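Local coordinates for DegV domain-containing protein spr0652 (Streptococcus pneumoniae, PDB 6CNG) that binds linoleic acid, as a DegV-family protein that probably binds other long-chain fatty acids and may serve lipid transport or fatty acid metabolism, at residues Asp61-Tyr75 with Pro280-Gly292. Residues are numbered along the deposited sequence; the frame is centred on the assembly and turned at random.
Sequences DDASLDIDQMMETMY and PTSGLCSFYAEEG. With EIC (linoleic acid), chain C.
The ring of Phe287 takes CG of Met74 at its edge, in plane, 3.8 Å from CE1, while the Tyr75 ring carries the methyl CE of Met74 over the centre of one face. A third ring, Tyr288, has Phe287 CD2 over one face and linoleic acid C5 over the other. The contact joins helix 67-75 to helix 283-289, which walls the lipid pocket of this DegV fold. The helices run roughly parallel, crossing at -33° with axes 10.2 Å apart.

Toward the C-terminal end of helix 67-75, Tyr75 OH donates to the anti lone pair of Glu290 OE1 at 2.8 Å, ring and carboxylate planes turned 40° apart, and weakly accepts from Glu291 N. Glu290, just past helix 283-289, leaves helical geometry with a positive phi; its other oxygen is bonded to Asn187. The CG of Glu291 approaches the tyrosine ring obliquely, and its carboxylate is held by Asn255 and by a salt bridge to Arg254.

Between these ends Met71, bent at both chi2 (-70°) and chi3, curls its sulfur and methyl against Ser286 and Phe287 of helix 283-289: CE comes within 3.3 Å of Ser286 O and 3.6 Å of Glu291 OE1. Ile67 sets CG2 against Ser286 OG and CD1 against Thr281 O.

Asp61 binds the start of helix 283-289, where Gly283 brings its backbone close to the carboxylate and Leu65 CD2. Ser29 and Arg34 also hold the buried carboxylate, which probably gains from the helix dipole. Gly283 N reaches OD1 on the syn side but tilted out of the carboxylate plane, in a bent bond of 2.8 Å, and Leu284 N meets OD2 from above the carboxylate plane at 2.7 Å.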
ATOM      1  N   ASP A  61      -3.299  -1.421 -13.851  1.00 15.55           N
ATOM      2  CA  ASP A  61      -3.857  -0.872 -12.618  1.00 16.98           C
ATOM      3  C   ASP A  61      -3.604   0.626 -12.552  1.00 15.76           C
ATOM      4  O   ASP A  61      -2.859   1.130 -11.714  1.00 17.20           O
ATOM      5  CB  ASP A  61      -3.264  -1.578 -11.406  1.00 15.88           C
ATOM      6  CG  ASP A  61      -3.975  -1.221 -10.083  1.00 15.83           C
ATOM      7  OD1 ASP A  61      -5.093  -0.682 -10.091  1.00 18.28           O
ATOM      8  OD2 ASP A  61      -3.400  -1.503  -9.017  1.00 16.96           O
ATOM      9  N   ASP A  62      -4.240   1.327 -13.476  1.00 17.58           N
ATOM     10  CA  ASP A  62      -4.334   2.772 -13.462  1.00 14.04           C
ATOM     11  C   ASP A  62      -5.783   3.146 -13.179  1.00 15.72           C
ATOM     12  O   ASP A  62      -6.650   2.292 -13.001  1.00 18.01           O
ATOM     13  CB  ASP A  62      -3.758   3.358 -14.746  1.00 17.71           C
ATOM     14  CG  ASP A  62      -4.574   3.051 -15.935  1.00 22.04           C
ATOM     15  OD1 ASP A  62      -5.786   2.848 -15.768  1.00 21.59           O
ATOM     16  OD2 ASP A  62      -4.003   3.025 -17.045  1.00 27.38           O
ATOM     17  N   ALA A  63      -6.051   4.446 -13.130  1.00 15.73           N
ATOM     18  CA  ALA A  63      -7.379   4.895 -12.725  1.00 21.10           C
ATOM     19  C   ALA A  63      -8.463   4.581 -13.753  1.00 18.42           C
ATOM     20  O   ALA A  63      -9.649   4.657 -13.409  1.00 25.43           O
ATOM     21  CB  ALA A  63      -7.364   6.393 -12.440  1.00 23.15           C
ATOM     22  N   SER A  64      -8.082   4.250 -14.992  1.00 16.29           N
ATOM     23  CA  SER A  64      -9.009   3.735 -15.993  1.00 24.16           C
ATOM     24  C   SER A  64      -9.582   2.364 -15.629  1.00 22.29           C
ATOM     25  O   SER A  64     -10.639   1.989 -16.154  1.00 23.53           O
ATOM     26  CB  SER A  64      -8.289   3.630 -17.345  1.00 31.79           C
ATOM     27  OG  SER A  64      -7.401   4.725 -17.570  1.00 46.09           O
ATOM     28  N   LEU A  65      -8.927   1.619 -14.739  1.00 17.23           N
ATOM     29  CA  LEU A  65      -9.280   0.226 -14.533  1.00 14.77           C
ATOM     30  C   LEU A  65     -10.629   0.095 -13.845  1.00 16.39           C
ATOM     31  O   LEU A  65     -10.869   0.688 -12.785  1.00 18.87           O
ATOM     32  CB  LEU A  65      -8.212  -0.472 -13.691  1.00 18.60           C
ATOM     33  CG  LEU A  65      -8.438  -1.986 -13.506  1.00 18.36           C
ATOM     34  CD1 LEU A  65      -8.318  -2.716 -14.847  1.00 18.49           C
ATOM     35  CD2 LEU A  65      -7.510  -2.577 -12.513  1.00 18.94           C
ATOM     36  N   ASP A  66     -11.509  -0.706 -14.448  1.00 17.04           N
ATOM     37  CA  ASP A  66     -12.713  -1.169 -13.770  1.00 15.85           C
ATOM     38  C   ASP A  66     -12.264  -2.280 -12.842  1.00 20.63           C
ATOM     39  O   ASP A  66     -12.058  -3.419 -13.271  1.00 17.19           O
ATOM     40  CB  ASP A  66     -13.731  -1.703 -14.766  1.00 15.18           C
ATOM     41  CG  ASP A  66     -15.086  -1.918 -14.146  1.00 21.32           C
ATOM     42  OD1 ASP A  66     -15.212  -1.895 -12.908  1.00 28.34           O
ATOM     43  OD2 ASP A  66     -16.056  -2.092 -14.909  1.00 32.02           O
ATOM     44  N   ILE A  67     -12.074  -1.944 -11.564  1.00 20.76           N
ATOM     45  CA  ILE A  67     -11.583  -2.942 -10.626  1.00 20.20           C
ATOM     46  C   ILE A  67     -12.603  -4.055 -10.467  1.00 16.84           C
ATOM     47  O   ILE A  67     -12.244  -5.228 -10.367  1.00 17.32           O
ATOM     48  CB  ILE A  67     -11.219  -2.302  -9.275  1.00 17.34           C
ATOM     49  CG1 ILE A  67     -10.151  -1.243  -9.460  1.00 19.16           C
ATOM     50  CG2 ILE A  67     -10.700  -3.333  -8.355  1.00 15.77           C
ATOM     51  CD1 ILE A  67      -9.957  -0.368  -8.258  1.00 18.94           C
ATOM     52  N   ASP A  68     -13.886  -3.710 -10.433  1.00 16.16           N
ATOM     53  CA  ASP A  68     -14.906  -4.724 -10.211  1.00 18.69           C
ATOM     54  C   ASP A  68     -14.960  -5.745 -11.345  1.00 17.08           C
ATOM     55  O   ASP A  68     -15.170  -6.934 -11.103  1.00 16.25           O
ATOM     56  CB  ASP A  68     -16.253  -4.051  -9.958  1.00 25.56           C
ATOM     57  CG  ASP A  68     -16.315  -3.379  -8.575  1.00 31.69           C
ATOM     58  OD1 ASP A  68     -15.554  -3.804  -7.687  1.00 30.34           O
ATOM     59  OD2 ASP A  68     -17.116  -2.434  -8.370  1.00 34.78           O
ATOM     60  N   GLN A  69     -14.726  -5.312 -12.578  1.00 15.96           N
ATOM     61  CA  GLN A  69     -14.752  -6.233 -13.704  1.00 16.30           C
ATOM     62  C   GLN A  69     -13.511  -7.113 -13.709  1.00 15.91           C
ATOM     63  O   GLN A  69     -13.574  -8.289 -14.060  1.00 15.63           O
ATOM     64  CB  GLN A  69     -14.839  -5.421 -14.992  1.00 25.10           C
ATOM     65  CG  GLN A  69     -14.278  -6.105 -16.204  1.00 33.54           C
ATOM     66  CD  GLN A  69     -14.968  -7.412 -16.481  1.00 53.20           C
ATOM     67  OE1 GLN A  69     -14.332  -8.380 -16.892  1.00 59.98           O
ATOM     68  NE2 GLN A  69     -16.283  -7.452 -16.263  1.00 61.36           N
ATOM     69  N   MET A  70     -12.376  -6.564 -13.311  1.00 16.50           N
ATOM     70  CA  MET A  70     -11.172  -7.370 -13.210  1.00 14.91           C
ATOM     71  C   MET A  70     -11.341  -8.481 -12.191  1.00 14.39           C
ATOM     72  O   MET A  70     -11.026  -9.648 -12.453  1.00 14.41           O
ATOM     73  CB  MET A  70     -10.035  -6.453 -12.801  1.00 17.97           C
ATOM     74  CG  MET A  70      -8.692  -7.109 -12.788  1.00 23.12           C
ATOM     75  SD  MET A  70      -7.776  -6.618 -11.355  1.00 38.42           S
ATOM     76  CE  MET A  70      -8.596  -7.528 -10.098  1.00 27.82           C
ATOM     77  N   MET A  71     -11.838  -8.135 -11.013  1.00 14.49           N
ATOM     78  CA  MET A  71     -12.006  -9.134  -9.976  1.00 14.26           C
ATOM     79  C   MET A  71     -12.986 -10.218 -10.410  1.00 13.99           C
ATOM     80  O   MET A  71     -12.737 -11.411 -10.205  1.00 15.23           O
ATOM     81  CB  MET A  71     -12.465  -8.444  -8.693  1.00 13.36           C
ATOM     82  CG  MET A  71     -11.401  -7.521  -8.100  1.00 15.23           C
ATOM     83  SD  MET A  71      -9.946  -8.328  -7.383  1.00 19.46           S
ATOM     84  CE  MET A  71     -10.638  -8.999  -5.888  1.00 15.97           C
ATOM     85  N   GLU A  72     -14.126  -9.815 -10.995  1.00 14.78           N
ATOM     86  CA  GLU A  72     -15.114 -10.782 -11.471  1.00 14.92           C
ATOM     87  C   GLU A  72     -14.478 -11.764 -12.434  1.00 13.19           C
ATOM     88  O   GLU A  72     -14.703 -12.976 -12.349  1.00 15.61           O
ATOM     89  CB  GLU A  72     -16.254 -10.033 -12.171  1.00 16.97           C
ATOM     90  CG  GLU A  72     -17.414 -10.908 -12.668  1.00 21.12           C
ATOM     91  CD  GLU A  72     -18.635 -10.112 -13.099  1.00 29.35           C
ATOM     92  OE1 GLU A  72     -19.625 -10.744 -13.524  1.00 32.00           O
ATOM     93  OE2 GLU A  72     -18.619  -8.866 -13.006  1.00 36.78           O
ATOM     94  N   THR A  73     -13.659 -11.253 -13.340  1.00 13.46           N
ATOM     95  CA  THR A  73     -12.983 -12.093 -14.313  1.00 16.74           C
ATOM     96  C   THR A  73     -11.996 -13.010 -13.636  1.00 17.60           C
ATOM     97  O   THR A  73     -11.929 -14.200 -13.960  1.00 16.10           O
ATOM     98  CB  THR A  73     -12.285 -11.213 -15.335  1.00 16.38           C
ATOM     99  OG1 THR A  73     -13.259 -10.380 -15.958  1.00 19.47           O
ATOM    100  CG2 THR A  73     -11.603 -12.028 -16.382  1.00 19.76           C
ATOM    101  N   MET A  74     -11.257 -12.486 -12.664  1.00 18.73           N
ATOM    102  CA  MET A  74     -10.279 -13.294 -11.970  1.00 14.13           C
ATOM    103  C   MET A  74     -10.956 -14.438 -11.253  1.00 11.72           C
ATOM    104  O   MET A  74     -10.519 -15.582 -11.326  1.00 16.05           O
ATOM    105  CB  MET A  74      -9.534 -12.374 -11.015  1.00 13.95           C
ATOM    106  CG  MET A  74      -8.470 -13.021 -10.153  1.00 17.31           C
ATOM    107  SD  MET A  74      -9.122 -13.695  -8.660  1.00 18.64           S
ATOM    108  CE  MET A  74      -9.770 -12.275  -7.850  1.00 16.12           C
ATOM    109  N   TYR A  75     -12.036 -14.157 -10.559  1.00 14.68           N
ATOM    110  CA  TYR A  75     -12.646 -15.207  -9.793  1.00 12.41           C
ATOM    111  C   TYR A  75     -13.347 -16.197 -10.685  1.00 13.88           C
ATOM    112  O   TYR A  75     -13.555 -17.339 -10.282  1.00 18.92           O
ATOM    113  CB  TYR A  75     -13.630 -14.593  -8.834  1.00 15.64           C
ATOM    114  CG  TYR A  75     -13.035 -14.043  -7.552  1.00 12.50           C
ATOM    115  CD1 TYR A  75     -12.392 -14.870  -6.650  1.00 13.64           C
ATOM    116  CD2 TYR A  75     -13.166 -12.709  -7.225  1.00 13.52           C
ATOM    117  CE1 TYR A  75     -11.887 -14.375  -5.458  1.00 14.09           C
ATOM    118  CE2 TYR A  75     -12.657 -12.201  -6.021  1.00 11.62           C
ATOM    119  CZ  TYR A  75     -12.027 -13.035  -5.152  1.00 13.21           C
ATOM    120  OH  TYR A  75     -11.516 -12.541  -3.965  1.00 16.33           O
ATOM    121  N   PRO A 280     -10.794   2.954  -0.979  1.00 14.11           N
ATOM    122  CA  PRO A 280     -10.908   1.692  -1.696  1.00 13.74           C
ATOM    123  C   PRO A 280      -9.533   1.225  -2.164  1.00 11.05           C
ATOM    124  O   PRO A 280      -8.665   2.020  -2.521  1.00 14.08           O
ATOM    125  CB  PRO A 280     -11.841   2.041  -2.857  1.00 15.11           C
ATOM    126  CG  PRO A 280     -11.599   3.452  -3.098  1.00 17.72           C
ATOM    127  CD  PRO A 280     -11.172   4.090  -1.824  1.00 13.68           C
ATOM    128  N   THR A 281      -9.333  -0.080  -2.140  1.00 12.84           N
ATOM    129  CA  THR A 281      -8.078  -0.631  -2.608  1.00 12.83           C
ATOM    130  C   THR A 281      -7.877  -0.401  -4.105  1.00 12.83           C
ATOM    131  O   THR A 281      -8.835  -0.300  -4.881  1.00 16.64           O
ATOM    132  CB  THR A 281      -8.057  -2.122  -2.319  1.00 13.03           C
ATOM    133  OG1 THR A 281      -9.348  -2.674  -2.573  1.00 15.31           O
ATOM    134  CG2 THR A 281      -7.719  -2.369  -0.895  1.00 15.38           C
ATOM    135  N   SER A 282      -6.607  -0.356  -4.507  1.00 13.52           N
ATOM    136  CA  SER A 282      -6.223  -0.375  -5.902  1.00 13.40           C
ATOM    137  C   SER A 282      -6.526  -1.733  -6.515  1.00 10.31           C
ATOM    138  O   SER A 282      -6.938  -2.678  -5.852  1.00 13.73           O
ATOM    139  CB  SER A 282      -4.731  -0.079  -6.039  1.00 14.50           C
ATOM    140  OG  SER A 282      -3.937  -1.051  -5.423  1.00 13.89           O
ATOM    141  N   GLY A 283      -6.305  -1.831  -7.822  1.00 17.60           N
ATOM    142  CA  GLY A 283      -6.474  -3.109  -8.492  1.00 17.37           C
ATOM    143  C   GLY A 283      -5.534  -4.156  -7.951  1.00 10.40           C
ATOM    144  O   GLY A 283      -5.930  -5.284  -7.675  1.00 14.07           O
ATOM    145  N   LEU A 284      -4.282  -3.773  -7.742  1.00 14.36           N
ATOM    146  CA  LEU A 284      -3.297  -4.683  -7.197  1.00 12.18           C
ATOM    147  C   LEU A 284      -3.660  -5.078  -5.787  1.00 10.25           C
ATOM    148  O   LEU A 284      -3.635  -6.252  -5.430  1.00 14.57           O
ATOM    149  CB  LEU A 284      -1.964  -3.963  -7.205  1.00 12.80           C
ATOM    150  CG  LEU A 284      -0.757  -4.791  -6.820  1.00 17.69           C
ATOM    151  CD1 LEU A 284      -0.636  -4.900  -5.326  1.00 21.85           C
ATOM    152  CD2 LEU A 284      -0.840  -6.151  -7.482  1.00 16.49           C
ATOM    153  N   CYS A 285      -3.953  -4.105  -4.959  1.00 12.41           N
ATOM    154  CA  CYS A 285      -4.272  -4.428  -3.583  1.00 14.14           C
ATOM    155  C   CYS A 285      -5.574  -5.189  -3.487  1.00 10.26           C
ATOM    156  O   CYS A 285      -5.700  -6.065  -2.641  1.00 13.17           O
ATOM    157  CB  CYS A 285      -4.286  -3.168  -2.746  1.00 12.50           C
ATOM    158  SG  CYS A 285      -2.632  -2.448  -2.537  1.00 17.45           S
ATOM    159  N   SER A 286      -6.544  -4.891  -4.344  1.00 15.07           N
ATOM    160  CA  SER A 286      -7.771  -5.688  -4.364  1.00 17.60           C
ATOM    161  C   SER A 286      -7.466  -7.125  -4.737  1.00 12.77           C
ATOM    162  O   SER A 286      -8.020  -8.056  -4.165  1.00 13.30           O
ATOM    163  CB  SER A 286      -8.786  -5.102  -5.348  1.00 12.89           C
ATOM    164  OG  SER A 286      -9.010  -3.736  -5.081  1.00 13.54           O
ATOM    165  N   PHE A 287      -6.567  -7.314  -5.687  1.00 12.96           N
ATOM    166  CA  PHE A 287      -6.264  -8.640  -6.167  1.00 10.47           C
ATOM    167  C   PHE A 287      -5.679  -9.493  -5.074  1.00 13.29           C
ATOM    168  O   PHE A 287      -6.005 -10.677  -4.959  1.00 12.38           O
ATOM    169  CB  PHE A 287      -5.260  -8.491  -7.300  1.00 17.60           C
ATOM    170  CG  PHE A 287      -4.739  -9.774  -7.813  1.00 18.33           C
ATOM    171  CD1 PHE A 287      -5.565 -10.679  -8.414  1.00 17.61           C
ATOM    172  CD2 PHE A 287      -3.411 -10.061  -7.721  1.00 18.09           C
ATOM    173  CE1 PHE A 287      -5.066 -11.853  -8.893  1.00 20.63           C
ATOM    174  CE2 PHE A 287      -2.923 -11.238  -8.196  1.00 15.07           C
ATOM    175  CZ  PHE A 287      -3.736 -12.121  -8.787  1.00 15.59           C
ATOM    176  N   TYR A 288      -4.810  -8.921  -4.273  1.00 12.24           N
ATOM    177  CA  TYR A 288      -4.120  -9.712  -3.273  1.00 12.94           C
ATOM    178  C   TYR A 288      -4.808  -9.726  -1.934  1.00 12.66           C
ATOM    179  O   TYR A 288      -4.750 -10.735  -1.229  1.00 16.67           O
ATOM    180  CB  TYR A 288      -2.719  -9.182  -3.119  1.00 11.67           C
ATOM    181  CG  TYR A 288      -1.851  -9.741  -4.145  1.00 12.08           C
ATOM    182  CD1 TYR A 288      -1.647 -11.105  -4.215  1.00 11.41           C
ATOM    183  CD2 TYR A 288      -1.238  -8.937  -5.046  1.00 12.72           C
ATOM    184  CE1 TYR A 288      -0.842 -11.640  -5.140  1.00 13.37           C
ATOM    185  CE2 TYR A 288      -0.411  -9.466  -5.992  1.00 12.42           C
ATOM    186  CZ  TYR A 288      -0.216 -10.828  -6.041  1.00 12.58           C
ATOM    187  OH  TYR A 288       0.613 -11.392  -6.991  1.00 14.93           O
ATOM    188  N   ALA A 289      -5.439  -8.643  -1.549  1.00 11.29           N
ATOM    189  CA  ALA A 289      -6.176  -8.669  -0.292  1.00 14.78           C
ATOM    190  C   ALA A 289      -7.505  -9.385  -0.434  1.00 14.54           C
ATOM    191  O   ALA A 289      -8.015  -9.939   0.546  1.00 13.27           O
ATOM    192  CB  ALA A 289      -6.405  -7.248   0.212  1.00 16.12           C
ATOM    193  N   GLU A 290      -8.070  -9.353  -1.644  1.00 14.25           N
ATOM    194  CA  GLU A 290      -9.280 -10.068  -2.015  1.00 13.59           C
ATOM    195  C   GLU A 290     -10.511  -9.545  -1.303  1.00 15.55           C
ATOM    196  O   GLU A 290     -10.451  -8.577  -0.543  1.00 16.63           O
ATOM    197  CB  GLU A 290      -9.102 -11.569  -1.786  1.00 17.31           C
ATOM    198  CG  GLU A 290      -7.959 -12.168  -2.618  1.00 20.12           C
ATOM    199  CD  GLU A 290      -8.135 -13.652  -2.902  1.00 16.90           C
ATOM    200  OE1 GLU A 290      -9.204 -14.059  -3.404  1.00 18.07           O
ATOM    201  OE2 GLU A 290      -7.204 -14.417  -2.619  1.00 17.85           O
ATOM    202  N   GLU A 291     -11.638 -10.169  -1.571  1.00 16.63           N
ATOM    203  CA  GLU A 291     -12.899  -9.619  -1.114  1.00 15.27           C
ATOM    204  C   GLU A 291     -12.993  -9.695   0.394  1.00 13.35           C
ATOM    205  O   GLU A 291     -12.674 -10.715   1.005  1.00 17.00           O
ATOM    206  CB  GLU A 291     -14.040 -10.357  -1.783  1.00 21.04           C
ATOM    207  CG  GLU A 291     -14.045 -10.181  -3.290  1.00 22.51           C
ATOM    208  CD  GLU A 291     -14.355  -8.778  -3.701  1.00 22.66           C
ATOM    209  OE1 GLU A 291     -13.995  -8.411  -4.832  1.00 27.01           O
ATOM    210  OE2 GLU A 291     -14.952  -8.037  -2.900  1.00 21.21           O
ATOM    211  N   GLY A 292     -13.440  -8.599   0.981  1.00 14.14           N
ATOM    212  CA  GLY A 292     -13.487  -8.444   2.411  1.00 15.82           C
ATOM    213  C   GLY A 292     -12.179  -8.026   3.037  1.00 12.85           C
ATOM    214  O   GLY A 292     -12.102  -7.942   4.263  1.00 19.02           O
TER
HETATM  215  C1  EIC C 301       4.171  -8.071  -8.448  1.00 14.19           C
HETATM  216  C2  EIC C 301       3.329  -7.486  -7.320  1.00 13.81           C
HETATM  217  C3  EIC C 301       3.211  -8.388  -6.112  1.00 14.76           C
HETATM  218  C4  EIC C 301       2.636  -7.653  -4.924  1.00 14.42           C
HETATM  219  C5  EIC C 301       2.609  -8.516  -3.681  1.00 16.08           C
HETATM  220  C6  EIC C 301       2.137  -7.743  -2.454  1.00 19.13           C
HETATM  221  C7  EIC C 301       0.623  -7.494  -2.428  1.00 18.75           C
HETATM  222  C8  EIC C 301       0.240  -6.584  -1.275  1.00 16.27           C
HETATM  223  C9  EIC C 301      -1.236  -6.285  -1.389  1.00 16.21           C
HETATM  224  C10 EIC C 301      -2.130  -6.974  -0.713  1.00 14.76           C
HETATM  225  C11 EIC C 301      -1.758  -8.125   0.211  1.00 16.94           C
HETATM  226  C12 EIC C 301      -2.540  -7.878   1.494  1.00 18.47           C
HETATM  227  C13 EIC C 301      -2.019  -7.887   2.703  1.00 15.79           C
HETATM  228  C14 EIC C 301      -0.556  -8.184   2.955  1.00 18.26           C
HETATM  229  C15 EIC C 301       0.302  -6.925   2.859  1.00 16.27           C
HETATM  230  C16 EIC C 301       1.753  -7.277   3.148  1.00 17.70           C
HETATM  231  C17 EIC C 301       2.664  -6.108   2.910  1.00 14.59           C
HETATM  232  C18 EIC C 301       4.094  -6.523   3.170  1.00 15.71           C
HETATM  233  O1  EIC C 301       5.367  -7.713  -8.622  1.00 18.05           O
HETATM  234  O2  EIC C 301       3.655  -8.925  -9.210  1.00 19.13           O